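Long-range contact in exodeoxyribonuclease 10 (Escherichia coli, PDB 4FZX), which degrades single- and double-stranded DNA from the 3' end as a magnesium-dependent exonuclease of the DEDDh (DnaQ) family: residues C[2-16]-C[76-89]. Sequence-based numbering, arbitrary orientation.
With NA (sodium ion), chain G; NA (sodium ion), chain E; nucleotides of chain A.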
ATOM      1  N   LEU C   2     -17.338  23.027  17.963  1.00 20.86           N
ATOM      2  CA  LEU C   2     -16.076  23.347  17.327  1.00 18.23           C
ATOM      3  C   LEU C   2     -16.002  24.836  17.046  1.00 16.40           C
ATOM      4  O   LEU C   2     -16.974  25.440  16.586  1.00 16.61           O
ATOM      5  CB  LEU C   2     -15.947  22.548  16.039  1.00 18.34           C
ATOM      6  CG  LEU C   2     -16.224  21.065  16.288  1.00 20.76           C
ATOM      7  CD1 LEU C   2     -17.245  20.523  15.299  1.00 23.29           C
ATOM      8  CD2 LEU C   2     -14.928  20.290  16.215  1.00 22.50           C
ATOM      9  N   ARG C   3     -14.886  25.447  17.411  1.00 13.01           N
ATOM     10  CA  ARG C   3     -14.703  26.861  17.155  1.00 12.84           C
ATOM     11  C   ARG C   3     -13.860  27.077  15.897  1.00 11.99           C
ATOM     12  O   ARG C   3     -12.711  26.658  15.834  1.00 10.10           O
ATOM     13  CB  ARG C   3     -14.068  27.545  18.351  1.00 12.81           C
ATOM     14  CG  ARG C   3     -13.864  29.022  18.173  1.00 10.65           C
ATOM     15  CD  ARG C   3     -13.787  29.702  19.506  1.00 12.28           C
ATOM     16  NE  ARG C   3     -15.082  29.660  20.173  1.00 10.22           N
ATOM     17  CZ  ARG C   3     -15.279  29.950  21.454  1.00 14.32           C
ATOM     18  NH1 ARG C   3     -14.254  30.296  22.234  1.00 12.76           N
ATOM     19  NH2 ARG C   3     -16.512  29.917  21.951  1.00 13.45           N
ATOM     20  N   ILE C   4     -14.481  27.645  14.871  1.00 10.53           N
ATOM     21  CA  ILE C   4     -13.784  27.933  13.638  1.00 12.12           C
ATOM     22  C   ILE C   4     -13.098  29.272  13.805  1.00 12.45           C
ATOM     23  O   ILE C   4     -13.703  30.210  14.311  1.00 12.71           O
ATOM     24  CB  ILE C   4     -14.762  27.994  12.422  1.00 12.71           C
ATOM     25  CG1 ILE C   4     -15.296  26.598  12.093  1.00 12.11           C
ATOM     26  CG2 ILE C   4     -14.071  28.625  11.196  1.00 11.75           C
ATOM     27  CD1 ILE C   4     -16.061  25.941  13.251  1.00 14.84           C
ATOM     28  N   ILE C   5     -11.814  29.322  13.446  1.00 13.19           N
ATOM     29  CA  ILE C   5     -10.980  30.517  13.602  1.00 14.26           C
ATOM     30  C   ILE C   5     -10.439  30.946  12.239  1.00 13.82           C
ATOM     31  O   ILE C   5     -10.021  30.109  11.437  1.00 11.31           O
ATOM     32  CB  ILE C   5      -9.743  30.242  14.521  1.00 16.55           C
ATOM     33  CG1 ILE C   5     -10.149  30.192  15.984  1.00 20.11           C
ATOM     34  CG2 ILE C   5      -8.698  31.370  14.372  1.00 17.24           C
ATOM     35  CD1 ILE C   5      -9.811  31.469  16.732  1.00 24.22           C
ATOM     36  N   ASP C   6     -10.380  32.256  12.012  1.00 14.23           N
ATOM     37  CA  ASP C   6      -9.611  32.797  10.899  1.00 14.48           C
ATOM     38  C   ASP C   6      -8.874  34.065  11.297  1.00 15.04           C
ATOM     39  O   ASP C   6      -9.357  34.850  12.114  1.00 14.54           O
ATOM     40  CB  ASP C   6     -10.501  33.063   9.678  1.00 14.10           C
ATOM     41  CG  ASP C   6      -9.699  33.500   8.448  1.00 15.64           C
ATOM     42  OD1 ASP C   6      -9.051  32.647   7.813  1.00 17.85           O
ATOM     43  OD2 ASP C   6      -9.726  34.695   8.104  1.00 17.24           O
ATOM     44  N   THR C   7      -7.748  34.288  10.629  1.00 14.28           N
ATOM     45  CA  THR C   7      -6.819  35.360  10.942  1.00 15.07           C
ATOM     46  C   THR C   7      -6.361  35.988   9.614  1.00 12.72           C
ATOM     47  O   THR C   7      -5.867  35.298   8.747  1.00 13.28           O
ATOM     48  CB  THR C   7      -5.560  34.774  11.648  1.00 15.73           C
ATOM     49  OG1 THR C   7      -5.927  34.261  12.935  1.00 21.10           O
ATOM     50  CG2 THR C   7      -4.525  35.819  11.826  1.00 19.32           C
ATOM     51  N   GLU C   8      -6.518  37.290   9.456  1.00 11.55           N
ATOM     52  CA  GLU C   8      -5.822  37.989   8.386  1.00 10.79           C
ATOM     53  C   GLU C   8      -4.593  38.686   8.962  1.00  9.96           C
ATOM     54  O   GLU C   8      -4.613  39.134  10.104  1.00  9.96           O
ATOM     55  CB  GLU C   8      -6.743  39.000   7.693  1.00 11.05           C
ATOM     56  CG  GLU C   8      -8.099  38.438   7.241  1.00 11.89           C
ATOM     57  CD  GLU C   8      -7.974  37.297   6.227  1.00 16.73           C
ATOM     58  OE1 GLU C   8      -7.104  37.361   5.325  1.00 15.43           O
ATOM     59  OE2 GLU C   8      -8.767  36.338   6.323  1.00 18.71           O
ATOM     60  N   THR C   9      -3.532  38.765   8.160  1.00  9.03           N
ATOM     61  CA  THR C   9      -2.183  39.031   8.651  1.00  7.98           C
ATOM     62  C   THR C   9      -1.458  40.059   7.778  1.00  8.88           C
ATOM     63  O   THR C   9      -1.912  40.416   6.694  1.00  7.94           O
ATOM     64  CB  THR C   9      -1.327  37.739   8.695  1.00  8.33           C
ATOM     65  OG1 THR C   9      -1.315  37.130   7.402  1.00  9.82           O
ATOM     66  CG2 THR C   9      -1.883  36.729   9.732  1.00  7.08           C
ATOM     67  N   CYS C  10      -0.320  40.529   8.265  1.00  9.97           N
ATOM     68  CA  CYS C  10       0.535  41.424   7.506  1.00 10.65           C
ATOM     69  C   CYS C  10       1.262  40.717   6.378  1.00 10.99           C
ATOM     70  O   CYS C  10       1.930  41.349   5.570  1.00 13.25           O
ATOM     71  CB  CYS C  10       1.548  42.086   8.439  1.00 10.13           C
ATOM     72  SG  CYS C  10       0.779  43.089   9.714  1.00 11.31           S
ATOM     73  N   GLY C  11       1.143  39.403   6.323  1.00 12.48           N
ATOM     74  CA  GLY C  11       1.921  38.612   5.378  1.00 11.38           C
ATOM     75  C   GLY C  11       2.070  37.216   5.930  1.00 12.16           C
ATOM     76  O   GLY C  11       1.423  36.861   6.907  1.00 12.00           O
ATOM     77  N   LEU C  12       2.902  36.413   5.283  1.00 13.03           N
ATOM     78  CA  LEU C  12       2.919  34.987   5.525  1.00 14.64           C
ATOM     79  C   LEU C  12       3.762  34.617   6.734  1.00 15.54           C
ATOM     80  O   LEU C  12       3.618  33.520   7.278  1.00 16.52           O
ATOM     81  CB  LEU C  12       3.411  34.238   4.285  1.00 15.36           C
ATOM     82  CG  LEU C  12       2.378  34.172   3.157  1.00 16.40           C
ATOM     83  CD1 LEU C  12       2.941  33.407   1.951  1.00 14.70           C
ATOM     84  CD2 LEU C  12       1.076  33.548   3.661  1.00 11.68           C
ATOM     85  N   GLN C  13       4.604  35.550   7.178  1.00 16.03           N
ATOM     86  CA  GLN C  13       5.320  35.391   8.438  1.00 17.66           C
ATOM     87  C   GLN C  13       4.518  35.818   9.672  1.00 16.71           C
ATOM     88  O   GLN C  13       4.931  35.562  10.799  1.00 15.43           O
ATOM     89  CB  GLN C  13       6.653  36.127   8.391  1.00 18.84           C
ATOM     90  CG  GLN C  13       7.677  35.462   7.484  1.00 25.64           C
ATOM     91  CD  GLN C  13       7.303  35.576   6.017  1.00 32.43           C
ATOM     92  OE1 GLN C  13       7.201  36.680   5.474  1.00 32.97           O
ATOM     93  NE2 GLN C  13       7.087  34.432   5.368  1.00 34.81           N
ATOM     94  N   GLY C  14       3.370  36.454   9.465  1.00 15.21           N
ATOM     95  CA  GLY C  14       2.519  36.848  10.591  1.00 14.20           C
ATOM     96  C   GLY C  14       2.336  38.349  10.773  1.00 14.04           C
ATOM     97  O   GLY C  14       2.443  39.132   9.816  1.00 12.89           O
ATOM     98  N   GLY C  15       2.041  38.753  12.007  1.00 13.06           N
ATOM     99  CA  GLY C  15       1.452  40.063  12.259  1.00 12.00           C
ATOM    100  C   GLY C  15      -0.040  40.043  11.969  1.00 11.41           C
ATOM    101  O   GLY C  15      -0.457  39.756  10.852  1.00 12.09           O
ATOM    102  N   ILE C  16      -0.842  40.339  12.981  1.00 10.48           N
ATOM    103  CA  ILE C  16      -2.272  40.095  12.928  1.00 10.40           C
ATOM    104  C   ILE C  16      -3.005  41.404  12.747  1.00 10.81           C
ATOM    105  O   ILE C  16      -2.780  42.354  13.514  1.00  9.91           O
ATOM    106  CB  ILE C  16      -2.752  39.483  14.233  1.00 11.55           C
ATOM    107  CG1 ILE C  16      -1.765  38.399  14.693  1.00 14.58           C
ATOM    108  CG2 ILE C  16      -4.214  38.982  14.104  1.00  6.46           C
ATOM    109  CD1 ILE C  16      -1.665  37.197  13.724  1.00 15.40           C
ATOM    110  N   TRP C  76     -11.825  22.466  20.753  1.00 14.69           N
ATOM    111  CA  TRP C  76     -11.488  22.266  19.349  1.00 15.09           C
ATOM    112  C   TRP C  76     -11.416  23.594  18.601  1.00 15.53           C
ATOM    113  O   TRP C  76     -12.378  24.369  18.583  1.00 15.17           O
ATOM    114  CB  TRP C  76     -12.530  21.372  18.676  1.00 15.25           C
ATOM    115  CG  TRP C  76     -12.784  20.092  19.399  1.00 15.01           C
ATOM    116  CD1 TRP C  76     -13.920  19.747  20.081  1.00 14.82           C
ATOM    117  CD2 TRP C  76     -11.908  18.964  19.481  1.00 11.86           C
ATOM    118  NE1 TRP C  76     -13.785  18.492  20.614  1.00 15.51           N
ATOM    119  CE2 TRP C  76     -12.558  17.988  20.264  1.00 16.04           C
ATOM    120  CE3 TRP C  76     -10.609  18.709  19.028  1.00 15.49           C
ATOM    121  CZ2 TRP C  76     -11.972  16.750  20.565  1.00 14.12           C
ATOM    122  CZ3 TRP C  76     -10.027  17.480  19.329  1.00 17.66           C
ATOM    123  CH2 TRP C  76     -10.708  16.518  20.088  1.00 15.70           C
ATOM    124  N   TYR C  77     -10.271  23.862  17.996  1.00 15.29           N
ATOM    125  CA  TYR C  77     -10.151  25.003  17.096  1.00 13.81           C
ATOM    126  C   TYR C  77      -9.961  24.495  15.684  1.00 13.75           C
ATOM    127  O   TYR C  77      -9.178  23.557  15.452  1.00 13.11           O
ATOM    128  CB  TYR C  77      -8.978  25.883  17.502  1.00 13.77           C
ATOM    129  CG  TYR C  77      -9.232  26.590  18.792  1.00 12.28           C
ATOM    130  CD1 TYR C  77      -9.838  27.837  18.805  1.00 10.13           C
ATOM    131  CD2 TYR C  77      -8.973  25.967  20.010  1.00  8.76           C
ATOM    132  CE1 TYR C  77     -10.176  28.449  19.997  1.00 12.78           C
ATOM    133  CE2 TYR C  77      -9.295  26.577  21.205  1.00 13.99           C
ATOM    134  CZ  TYR C  77      -9.918  27.807  21.194  1.00 11.83           C
ATOM    135  OH  TYR C  77     -10.192  28.442  22.377  1.00 14.86           O
ATOM    136  N   VAL C  78     -10.741  25.052  14.765  1.00 11.30           N
ATOM    137  CA  VAL C  78     -10.782  24.573  13.391  1.00 10.49           C
ATOM    138  C   VAL C  78     -10.312  25.719  12.480  1.00 11.40           C
ATOM    139  O   VAL C  78     -10.723  26.871  12.651  1.00 11.91           O
ATOM    140  CB  VAL C  78     -12.224  24.137  12.976  1.00  9.96           C
ATOM    141  CG1 VAL C  78     -12.244  23.621  11.543  1.00  7.70           C
ATOM    142  CG2 VAL C  78     -12.789  23.057  13.941  1.00  8.66           C
ATOM    143  N   ALA C  79      -9.431  25.416  11.540  1.00  9.84           N
ATOM    144  CA  ALA C  79      -8.993  26.420  10.593  1.00  9.66           C
ATOM    145  C   ALA C  79      -8.670  25.764   9.277  1.00  9.94           C
ATOM    146  O   ALA C  79      -8.365  24.576   9.236  1.00  9.61           O
ATOM    147  CB  ALA C  79      -7.779  27.188  11.131  1.00  8.75           C
ATOM    148  N   HIS C  80      -8.766  26.530   8.189  1.00 10.45           N
ATOM    149  CA  HIS C  80      -8.390  26.011   6.889  1.00 11.31           C
ATOM    150  C   HIS C  80      -6.900  26.180   6.634  1.00 11.92           C
ATOM    151  O   HIS C  80      -6.422  27.285   6.405  1.00 12.43           O
ATOM    152  CB  HIS C  80      -9.221  26.647   5.779  1.00 11.96           C
ATOM    153  CG  HIS C  80      -9.124  25.916   4.474  1.00 12.57           C
ATOM    154  ND1 HIS C  80      -9.822  24.755   4.226  1.00  7.75           N
ATOM    155  CD2 HIS C  80      -8.294  26.091   3.415  1.00 10.23           C
ATOM    156  CE1 HIS C  80      -9.479  24.286   3.040  1.00 12.20           C
ATOM    157  NE2 HIS C  80      -8.534  25.063   2.540  1.00  9.40           N
ATOM    158  N   ASN C  81      -6.171  25.070   6.646  1.00 13.74           N
ATOM    159  CA  ASN C  81      -4.711  25.093   6.846  1.00 14.52           C
ATOM    160  C   ASN C  81      -4.308  25.600   8.229  1.00 14.56           C
ATOM    161  O   ASN C  81      -3.678  26.654   8.361  1.00 14.79           O
ATOM    162  CB  ASN C  81      -3.989  25.899   5.767  1.00 14.15           C
ATOM    163  CG  ASN C  81      -2.492  25.534   5.669  1.00 18.43           C
ATOM    164  OD1 ASN C  81      -2.067  24.488   6.161  1.00 20.01           O
ATOM    165  ND2 ASN C  81      -1.710  26.387   5.035  1.00 15.66           N
ATOM    166  N   ALA C  82      -4.686  24.839   9.249  1.00 14.27           N
ATOM    167  CA  ALA C  82      -4.568  25.257  10.645  1.00 13.93           C
ATOM    168  C   ALA C  82      -3.104  25.448  11.060  1.00 14.05           C
ATOM    169  O   ALA C  82      -2.810  26.178  11.985  1.00 14.41           O
ATOM    170  CB  ALA C  82      -5.251  24.236  11.544  1.00 12.82           C
ATOM    171  N   SER C  83      -2.212  24.721  10.406  1.00 15.05           N
ATOM    172  CA  SER C  83      -0.766  24.982  10.433  1.00 15.92           C
ATOM    173  C   SER C  83      -0.444  26.478  10.468  1.00 14.79           C
ATOM    174  O   SER C  83       0.413  26.940  11.237  1.00 14.40           O
ATOM    175  CB  SER C  83      -0.152  24.378   9.165  1.00 16.73           C
ATOM    176  OG  SER C  83       1.205  24.086   9.347  1.00 24.08           O
ATOM    177  N   PHE C  84      -1.074  27.219   9.569  1.00 12.41           N
ATOM    178  CA  PHE C  84      -0.830  28.647   9.458  1.00 12.33           C
ATOM    179  C   PHE C  84      -1.318  29.435  10.685  1.00 11.60           C
ATOM    180  O   PHE C  84      -0.523  30.085  11.353  1.00 11.35           O
ATOM    181  CB  PHE C  84      -1.414  29.206   8.151  1.00 10.11           C
ATOM    182  CG  PHE C  84      -1.230  30.687   7.991  1.00 12.50           C
ATOM    183  CD1 PHE C  84      -0.017  31.208   7.557  1.00 11.56           C
ATOM    184  CD2 PHE C  84      -2.261  31.566   8.301  1.00 12.55           C
ATOM    185  CE1 PHE C  84       0.158  32.581   7.422  1.00 13.05           C
ATOM    186  CE2 PHE C  84      -2.094  32.937   8.168  1.00 11.30           C
ATOM    187  CZ  PHE C  84      -0.889  33.446   7.714  1.00 12.60           C
ATOM    188  N   ASP C  85      -2.601  29.327  11.025  1.00 12.85           N
ATOM    189  CA  ASP C  85      -3.140  30.097  12.167  1.00 14.92           C
ATOM    190  C   ASP C  85      -2.479  29.735  13.500  1.00 15.11           C
ATOM    191  O   ASP C  85      -2.181  30.615  14.313  1.00 14.10           O
ATOM    192  CB  ASP C  85      -4.658  29.967  12.269  1.00 14.66           C
ATOM    193  CG  ASP C  85      -5.351  30.248  10.947  1.00 19.02           C
ATOM    194  OD1 ASP C  85      -5.212  29.416  10.013  1.00 18.48           O
ATOM    195  OD2 ASP C  85      -5.984  31.324  10.828  1.00 21.95           O
ATOM    196  N   ARG C  86      -2.211  28.447  13.694  1.00 15.25           N
ATOM    197  CA  ARG C  86      -1.539  27.981  14.900  1.00 17.13           C
ATOM    198  C   ARG C  86      -0.178  28.666  15.056  1.00 15.90           C
ATOM    199  O   ARG C  86       0.143  29.174  16.116  1.00 16.65           O
ATOM    200  CB  ARG C  86      -1.380  26.459  14.874  1.00 17.56           C
ATOM    201  CG  ARG C  86      -0.863  25.880  16.174  1.00 25.05           C
ATOM    202  CD  ARG C  86      -0.264  24.497  15.994  1.00 34.14           C
ATOM    203  NE  ARG C  86       0.678  24.206  17.070  1.00 44.00           N
ATOM    204  CZ  ARG C  86       2.000  24.141  16.926  1.00 48.99           C
ATOM    205  NH1 ARG C  86       2.552  24.262  15.722  1.00 48.30           N
ATOM    206  NH2 ARG C  86       2.771  23.918  17.990  1.00 50.84           N
ATOM    207  N   ARG C  87       0.559  28.782  13.959  1.00 15.38           N
ATOM    208  CA  ARG C  87       1.855  29.460  13.974  1.00 15.73           C
ATOM    209  C   ARG C  87       1.771  30.959  14.259  1.00 15.32           C
ATOM    210  O   ARG C  87       2.598  31.505  14.989  1.00 14.73           O
ATOM    211  CB  ARG C  87       2.602  29.221  12.665  1.00 15.90           C
ATOM    212  CG  ARG C  87       3.911  29.983  12.546  1.00 21.12           C
ATOM    213  CD  ARG C  87       4.792  29.419  11.424  1.00 27.30           C
ATOM    214  NE  ARG C  87       4.118  29.373  10.121  1.00 31.86           N
ATOM    215  CZ  ARG C  87       3.974  30.421   9.307  1.00 35.04           C
ATOM    216  NH1 ARG C  87       4.417  31.624   9.664  1.00 34.68           N
ATOM    217  NH2 ARG C  87       3.393  30.263   8.124  1.00 35.97           N
ATOM    218  N   VAL C  88       0.820  31.646  13.633  1.00 14.97           N
ATOM    219  CA  VAL C  88       0.840  33.109  13.669  1.00 13.28           C
ATOM    220  C   VAL C  88       0.096  33.663  14.889  1.00 14.18           C
ATOM    221  O   VAL C  88       0.288  34.807  15.275  1.00 14.79           O
ATOM    222  CB  VAL C  88       0.307  33.742  12.352  1.00 11.97           C
ATOM    223  CG1 VAL C  88       1.120  33.254  11.165  1.00  9.34           C
ATOM    224  CG2 VAL C  88      -1.167  33.428  12.156  1.00  9.33           C
ATOM    225  N   LEU C  89      -0.741  32.832  15.495  1.00 15.02           N
ATOM    226  CA  LEU C  89      -1.483  33.209  16.688  1.00 16.58           C
ATOM    227  C   LEU C  89      -0.677  32.844  17.941  1.00 17.75           C
ATOM    228  O   LEU C  89       0.134  31.912  17.907  1.00 18.05           O
ATOM    229  CB  LEU C  89      -2.819  32.466  16.711  1.00 16.14           C
ATOM    230  CG  LEU C  89      -4.129  33.125  16.260  1.00 19.18           C
ATOM    231  CD1 LEU C  89      -3.960  34.433  15.530  1.00 14.39           C
ATOM    232  CD2 LEU C  89      -5.014  32.153  15.477  1.00 17.40           C
TER
HETATM  233 NA    NA G 201      -8.971  34.330   5.329  1.00 24.09          NA
HETATM  234 NA    NA E 101      -7.076  31.640   6.839  1.00 25.51          NA
ATOM    235  P    DG A  17      -5.759  33.022   4.206  1.00 10.08           P
ATOM    236  OP1  DG A  17      -6.866  33.383   5.111  1.00 14.68           O
ATOM    237  OP2  DG A  17      -6.064  32.769   2.785  1.00 11.88           O
ATOM    238  O5'  DG A  17      -4.608  34.109   4.297  1.00 12.51           O
ATOM    239  C5'  DG A  17      -4.184  34.556   5.570  1.00 11.45           C
ATOM    240  C4'  DG A  17      -3.326  35.799   5.475  1.00 11.09           C
ATOM    241  O4'  DG A  17      -2.060  35.426   4.916  1.00 12.62           O
ATOM    242  C3'  DG A  17      -3.841  36.925   4.587  1.00 12.15           C
ATOM    243  O3'  DG A  17      -4.681  37.759   5.365  1.00 14.84           O
ATOM    244  C2'  DG A  17      -2.551  37.651   4.204  1.00 11.40           C
ATOM    245  C1'  DG A  17      -1.544  36.507   4.166  1.00 17.06           C
ATOM    246  N9   DG A  17      -1.347  35.975   2.837  1.00 17.95           N
ATOM    247  C8   DG A  17      -2.096  34.996   2.231  1.00 16.69           C
ATOM    248  N7   DG A  17      -1.683  34.714   1.034  1.00 18.30           N
ATOM    249  C5   DG A  17      -0.585  35.550   0.859  1.00 20.90           C
ATOM    250  C6   DG A  17       0.272  35.675  -0.247  1.00 25.48           C
ATOM    251  O6   DG A  17       0.220  35.029  -1.304  1.00 28.05           O
ATOM    252  N1   DG A  17       1.253  36.648  -0.035  1.00 27.29           N
ATOM    253  C2   DG A  17       1.387  37.397   1.126  1.00 29.32           C
ATOM    254  N2   DG A  17       2.393  38.300   1.160  1.00 30.62           N
ATOM    255  N3   DG A  17       0.572  37.288   2.173  1.00 20.68           N
ATOM    256  C4   DG A  17      -0.378  36.347   1.954  1.00 18.76           C
ATOM    257  P    DA A  16      -5.626  28.793   0.762  1.00 10.99           P
ATOM    258  OP1  DA A  16      -7.036  28.724   1.197  1.00 13.51           O
ATOM    259  OP2  DA A  16      -5.190  29.550  -0.446  1.00 16.88           O
ATOM    260  O5'  DA A  16      -4.759  29.300   2.015  1.00 12.82           O
ATOM    261  C5'  DA A  16      -4.992  28.792   3.313  1.00  9.29           C
ATOM    262  C4'  DA A  16      -4.127  29.532   4.329  1.00  9.43           C
ATOM    263  O4'  DA A  16      -2.765  29.019   4.246  1.00 10.64           O
ATOM    264  C3'  DA A  16      -4.007  31.043   4.094  1.00 12.80           C
ATOM    265  O3'  DA A  16      -5.038  31.752   4.825  1.00  9.30           O
ATOM    266  C2'  DA A  16      -2.602  31.355   4.622  1.00  9.16           C
ATOM    267  C1'  DA A  16      -1.841  30.073   4.304  1.00 11.51           C
ATOM    268  N9   DA A  16      -1.151  30.168   3.039  1.00 14.42           N
ATOM    269  C8   DA A  16      -1.665  30.538   1.840  1.00 19.10           C
ATOM    270  N7   DA A  16      -0.769  30.624   0.892  1.00 20.55           N
ATOM    271  C5   DA A  16       0.403  30.276   1.519  1.00 15.96           C
ATOM    272  C6   DA A  16       1.721  30.198   1.053  1.00 19.96           C
ATOM    273  N6   DA A  16       2.072  30.444  -0.212  1.00 19.71           N
ATOM    274  N1   DA A  16       2.666  29.870   1.948  1.00 25.01           N
ATOM    275  C2   DA A  16       2.302  29.638   3.223  1.00 26.61           C
ATOM    276  N3   DA A  16       1.091  29.694   3.783  1.00 19.36           N
ATOM    277  C4   DA A  16       0.187  30.017   2.850  1.00 17.27           C
TER
HETATM  278  O   HOH W   1      -9.261  29.550   8.881  1.00 15.15           O
HETATM  279  O   HOH W   2      -6.009  32.623   8.436  1.00 19.33           O
HETATM  280  O   HOH W   3      -7.823  35.578   3.358  1.00 34.93           O
HETATM  281  O   HOH W   4       2.000  36.705  14.243  1.00 13.37           O
HETATM  282  O   HOH W   5      -6.749  29.547   7.827  1.00 16.90           O
HETATM  283  O   HOH W   6      -8.870  30.935   5.213  1.00 27.69           O
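F84 of helix 82-88 packs its ring against L12 and T9 of 2-16 and against the 3' end of the bound DNA. Its CB lies near C1' of DA16 of chain A. CG is anti to the backbone N (chi1 178°), and the ring reaches between protein and nucleic acid. One face has C2' of DA16 over its centre. V88 CG1 of the same helix lies on the opposite face, toward the rim. CE1 is 3.6 Å from L12 O and also touches L12 CD2. CE2 packs on C5' of DG17 of chain A. At the far end, CZ is 3.6 Å from O4' of DG17, and T9 OG1, which donates to G11 O (2.8 Å), meets the ring edge in plane. With an alanine here, the DA16 sugar would probably lose the ring beneath it and a gap open beside L12 and T9.

L12 touches the bases of both nucleotides. CD1 is 3.5 Å from DA16 N1, and CD2 packs on DG17 N9. The backbone oxygen of L12 accepts a bond from R87 NH1 (3.2 Å), with each group in the plane of the other.

Strands 2-9 and 76-79 are parallel neighbours in the central sheet of the RNase H-like exonuclease fold. Backbone bonds run from R3 N to W76 O, V78 N to R3 O and I5 N to V78 O.

D6 touches both sodium ions, OD1 on one and OD2 on the other; E8 OE2 binds the second, and D139 completes the site, probably the place of the magnesium cofactor. D85 OD2 accepts from a water (2.7 Å) that also donates to T7 O and binds one sodium. E8 OE1 accepts a very short bond from O3' of DG17, to which T9 N also donates (3.2 Å).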